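Local coordinates for protein putative thioesterase (Syntrophus aciditrophicus SB, PDB 3HDU) that probably hydrolyses thioesters as a member of the hotdog-fold thioesterase superfamily, at residues A[37-46]-A[69-80]. Residues are numbered along the deposited sequence; the frame is centred on the assembly and turned at random.
Sequences ISPEQVKLSF and AIDMTAGLAAFM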
loop_
_atom_site.group_PDB
_atom_site.type_symbol
_atom_site.label_atom_id
_atom_site.label_comp_id
_atom_site.label_asym_id
_atom_site.label_seq_id
_atom_site.Cartn_x
_atom_site.Cartn_y
_atom_site.Cartn_z
ATOM N N ILE A 37 -14.724 17.268 -19.294
ATOM C CA ILE A 37 -13.264 17.448 -19.138
ATOM C C ILE A 37 -12.922 18.805 -18.512
ATOM O O ILE A 37 -13.617 19.792 -18.733
ATOM C CB ILE A 37 -12.435 17.279 -20.467
ATOM C CG1 ILE A 37 -12.810 18.308 -21.544
ATOM C CG2 ILE A 37 -12.585 15.870 -21.028
ATOM C CD1 ILE A 37 -11.872 18.289 -22.725
ATOM N N SER A 38 -11.845 18.824 -17.733
ATOM C CA SER A 38 -11.307 20.034 -17.099
ATOM C C SER A 38 -9.898 19.695 -16.575
ATOM O O SER A 38 -9.569 18.504 -16.451
ATOM C CB SER A 38 -12.212 20.541 -15.959
ATOM O OG SER A 38 -12.218 19.671 -14.840
ATOM N N PRO A 39 -9.067 20.715 -16.262
ATOM C CA PRO A 39 -7.724 20.434 -15.714
ATOM C C PRO A 39 -7.638 19.624 -14.395
ATOM O O PRO A 39 -6.609 18.982 -14.167
ATOM C CB PRO A 39 -7.131 21.839 -15.503
ATOM C CG PRO A 39 -7.898 22.720 -16.390
ATOM C CD PRO A 39 -9.282 22.167 -16.409
ATOM N N GLU A 40 -8.697 19.651 -13.580
ATOM C CA GLU A 40 -8.755 18.956 -12.277
ATOM C C GLU A 40 -9.744 17.769 -12.206
ATOM O O GLU A 40 -9.750 17.047 -11.199
ATOM C CB GLU A 40 -9.019 19.956 -11.125
ATOM C CG GLU A 40 -10.318 20.811 -11.187
ATOM C CD GLU A 40 -10.273 22.024 -12.136
ATOM O OE1 GLU A 40 -9.174 22.481 -12.520
ATOM O OE2 GLU A 40 -11.363 22.517 -12.497
ATOM N N GLN A 41 -10.552 17.553 -13.253
ATOM C CA GLN A 41 -11.548 16.455 -13.283
ATOM C C GLN A 41 -12.026 16.087 -14.702
ATOM O O GLN A 41 -12.233 16.969 -15.532
ATOM C CB GLN A 41 -12.756 16.858 -12.419
ATOM C CG GLN A 41 -13.904 15.845 -12.304
ATOM C CD GLN A 41 -15.035 16.324 -11.398
ATOM O OE1 GLN A 41 -14.891 17.287 -10.640
ATOM N NE2 GLN A 41 -16.170 15.640 -11.475
ATOM N N VAL A 42 -12.183 14.784 -14.956
ATOM C CA VAL A 42 -12.736 14.248 -16.217
ATOM C C VAL A 42 -13.823 13.216 -15.885
ATOM O O VAL A 42 -13.869 12.704 -14.768
ATOM C CB VAL A 42 -11.662 13.599 -17.133
ATOM C CG1 VAL A 42 -10.575 14.606 -17.470
ATOM C CG2 VAL A 42 -11.062 12.345 -16.495
ATOM N N LYS A 43 -14.675 12.914 -16.859
ATOM C CA LYS A 43 -15.778 11.959 -16.680
ATOM C C LYS A 43 -16.064 11.220 -17.991
ATOM O O LYS A 43 -16.410 11.854 -18.994
ATOM C CB LYS A 43 -17.032 12.704 -16.206
ATOM C CG LYS A 43 -18.233 11.837 -15.826
ATOM C CD LYS A 43 -19.431 12.717 -15.491
ATOM C CE LYS A 43 -20.699 11.906 -15.288
ATOM N NZ LYS A 43 -21.918 12.786 -15.221
ATOM N N LEU A 44 -15.898 9.895 -17.973
ATOM C CA LEU A 44 -16.169 9.029 -19.123
ATOM C C LEU A 44 -17.323 8.084 -18.804
ATOM O O LEU A 44 -17.444 7.615 -17.672
ATOM C CB LEU A 44 -14.931 8.200 -19.476
ATOM C CG LEU A 44 -13.667 8.934 -19.931
ATOM C CD1 LEU A 44 -12.568 7.926 -20.165
ATOM C CD2 LEU A 44 -13.911 9.746 -21.196
ATOM N N SER A 45 -18.179 7.837 -19.795
ATOM C CA SER A 45 -19.279 6.868 -19.686
ATOM C C SER A 45 -18.961 5.741 -20.660
ATOM O O SER A 45 -18.469 5.987 -21.765
ATOM C CB SER A 45 -20.635 7.498 -19.979
ATOM O OG SER A 45 -20.685 8.032 -21.282
ATOM N N PHE A 46 -19.225 4.511 -20.228
ATOM C CA PHE A 46 -18.939 3.305 -20.999
ATOM C C PHE A 46 -20.208 2.501 -21.226
ATOM O O PHE A 46 -21.150 2.610 -20.446
ATOM C CB PHE A 46 -17.925 2.453 -20.247
ATOM C CG PHE A 46 -16.599 3.129 -20.042
ATOM C CD1 PHE A 46 -16.373 3.932 -18.920
ATOM C CD2 PHE A 46 -15.568 2.971 -20.973
ATOM C CE1 PHE A 46 -15.132 4.570 -18.729
ATOM C CE2 PHE A 46 -14.326 3.601 -20.792
ATOM C CZ PHE A 46 -14.106 4.401 -19.670
ATOM N N ALA A 69 -11.339 0.640 -18.036
ATOM C CA ALA A 69 -12.121 1.887 -17.960
ATOM C C ALA A 69 -11.505 2.904 -16.991
ATOM O O ALA A 69 -11.426 4.092 -17.310
ATOM C CB ALA A 69 -13.565 1.598 -17.562
ATOM N N ILE A 70 -11.083 2.423 -15.817
ATOM C CA ILE A 70 -10.408 3.251 -14.798
ATOM C C ILE A 70 -9.067 3.788 -15.336
ATOM O O ILE A 70 -8.767 4.973 -15.171
ATOM C CB ILE A 70 -10.229 2.471 -13.446
ATOM C CG1 ILE A 70 -11.592 2.323 -12.754
ATOM C CG2 ILE A 70 -9.249 3.176 -12.505
ATOM C CD1 ILE A 70 -11.588 1.459 -11.504
ATOM N N ASP A 71 -8.296 2.913 -15.989
ATOM C CA ASP A 71 -7.009 3.272 -16.593
ATOM C C ASP A 71 -7.162 4.315 -17.708
ATOM O O ASP A 71 -6.329 5.220 -17.822
ATOM C CB ASP A 71 -6.300 2.020 -17.143
ATOM C CG ASP A 71 -4.856 2.290 -17.570
ATOM O OD1 ASP A 71 -4.148 3.052 -16.882
ATOM O OD2 ASP A 71 -4.418 1.719 -18.588
HETATM N N MSE A 72 -8.206 4.167 -18.529
HETATM C CA MSE A 72 -8.507 5.114 -19.613
HETATM C C MSE A 72 -8.957 6.471 -19.074
HETATM O O MSE A 72 -8.518 7.505 -19.583
HETATM C CB MSE A 72 -9.578 4.555 -20.561
HETATM C CG MSE A 72 -9.112 3.380 -21.417
HETATM SE SE MSE A 72 -7.733 3.855 -22.698
HETATM C CE MSE A 72 -8.697 5.172 -23.726
ATOM N N THR A 73 -9.842 6.454 -18.069
ATOM C CA THR A 73 -10.326 7.673 -17.407
ATOM C C THR A 73 -9.152 8.416 -16.767
ATOM O O THR A 73 -9.031 9.637 -16.925
ATOM C CB THR A 73 -11.417 7.369 -16.337
ATOM O OG1 THR A 73 -12.507 6.671 -16.943
ATOM C CG2 THR A 73 -11.947 8.649 -15.694
ATOM N N ALA A 74 -8.294 7.665 -16.071
ATOM C CA ALA A 74 -7.082 8.215 -15.437
ATOM C C ALA A 74 -6.115 8.818 -16.471
ATOM O O ALA A 74 -5.529 9.875 -16.232
ATOM C CB ALA A 74 -6.374 7.144 -14.609
ATOM N N GLY A 75 -5.966 8.142 -17.608
ATOM C CA GLY A 75 -5.117 8.614 -18.708
ATOM C C GLY A 75 -5.552 9.950 -19.286
ATOM O O GLY A 75 -4.707 10.800 -19.580
ATOM N N LEU A 76 -6.865 10.127 -19.443
ATOM C CA LEU A 76 -7.453 11.389 -19.905
ATOM C C LEU A 76 -7.281 12.489 -18.850
ATOM O O LEU A 76 -6.976 13.624 -19.204
ATOM C CB LEU A 76 -8.937 11.206 -20.249
ATOM C CG LEU A 76 -9.735 12.401 -20.788
ATOM C CD1 LEU A 76 -9.058 13.023 -21.990
ATOM C CD2 LEU A 76 -11.148 11.969 -21.133
ATOM N N ALA A 77 -7.496 12.158 -17.571
ATOM C CA ALA A 77 -7.301 13.112 -16.462
ATOM C C ALA A 77 -5.832 13.546 -16.354
ATOM O O ALA A 77 -5.555 14.719 -16.079
ATOM C CB ALA A 77 -7.782 12.529 -15.138
ATOM N N ALA A 78 -4.912 12.594 -16.567
ATOM C CA ALA A 78 -3.460 12.853 -16.599
ATOM C C ALA A 78 -3.122 13.869 -17.698
ATOM O O ALA A 78 -2.422 14.846 -17.433
ATOM C CB ALA A 78 -2.674 11.555 -16.816
ATOM N N PHE A 79 -3.647 13.635 -18.905
ATOM C CA PHE A 79 -3.492 14.541 -20.062
ATOM C C PHE A 79 -3.936 15.982 -19.763
ATOM O O PHE A 79 -3.224 16.931 -20.105
ATOM C CB PHE A 79 -4.265 13.996 -21.285
ATOM C CG PHE A 79 -4.388 14.974 -22.426
ATOM C CD1 PHE A 79 -3.338 15.145 -23.326
ATOM C CD2 PHE A 79 -5.561 15.727 -22.600
ATOM C CE1 PHE A 79 -3.449 16.058 -24.386
ATOM C CE2 PHE A 79 -5.681 16.646 -23.655
ATOM C CZ PHE A 79 -4.622 16.810 -24.554
HETATM N N MSE A 80 -5.114 16.124 -19.148
HETATM C CA MSE A 80 -5.675 17.446 -18.795
HETATM C C MSE A 80 -4.847 18.198 -17.754
HETATM O O MSE A 80 -4.827 19.432 -17.762
HETATM C CB MSE A 80 -7.134 17.335 -18.325
HETATM C CG MSE A 80 -8.087 16.834 -19.392
HETATM SE SE MSE A 80 -8.242 18.022 -20.906
HETATM C CE MSE A 80 -9.006 16.770 -22.128
#
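Strand 41-46 runs roughly antiparallel to helix 69-80, at 147° between their directions and 7.8 Å between axes at closest approach. The backbones draw together toward one end: Phe46 pairs with Ala69, Leu44 with Thr73, Val42 with Ala77, and Pro39 in the turn with Met80, the CA separation shrinking along that series. No hydrogen bond joins the two segments; every second strand residue, Val42, Leu44 and Phe46, turns its side chain onto the helix.

Phe46 lays one ring face over Ala69, whose CB sits 3.6 Å from the ring centroid and 16° off the normal, a CH-pi contact, while Thr73 OG1 lies at the ring edge. Thr73 OG1 donates a hydrogen bond to Ala69 O at 2.8 Å, and Thr73 N reaches the same oxygen from the opposite face of its carbonyl plane. A serine in place of Phe46 would probably uncover the Ala69 methyl and leave a gap beside Thr73. Leu44 splits its branches: CD1 lies against Thr73, and CD2 meets Leu76 CD2 at 3.5 Å. Val42 straddles Ala77, CG2 touching its CB at 3.6 Å and CG1 touching both Ala77 CA and Met80 CG. With CG beside the backbone N (chi1 -64°) and a bend at chi2, the Met80 selenomethionine carries its CE to Ile37 CD1, the two side chains crossing at about a right angle.

This is the hotdog arrangement, a long helix wrapped by an antiparallel sheet. Strand 118-128 hydrogen-bonds to Val42 and Leu44, and its Phe119 meets the Phe46 ring; helix 7-22 packs Val16 against Leu76 and Met80, while Ile57 of the second subunit touches Met72.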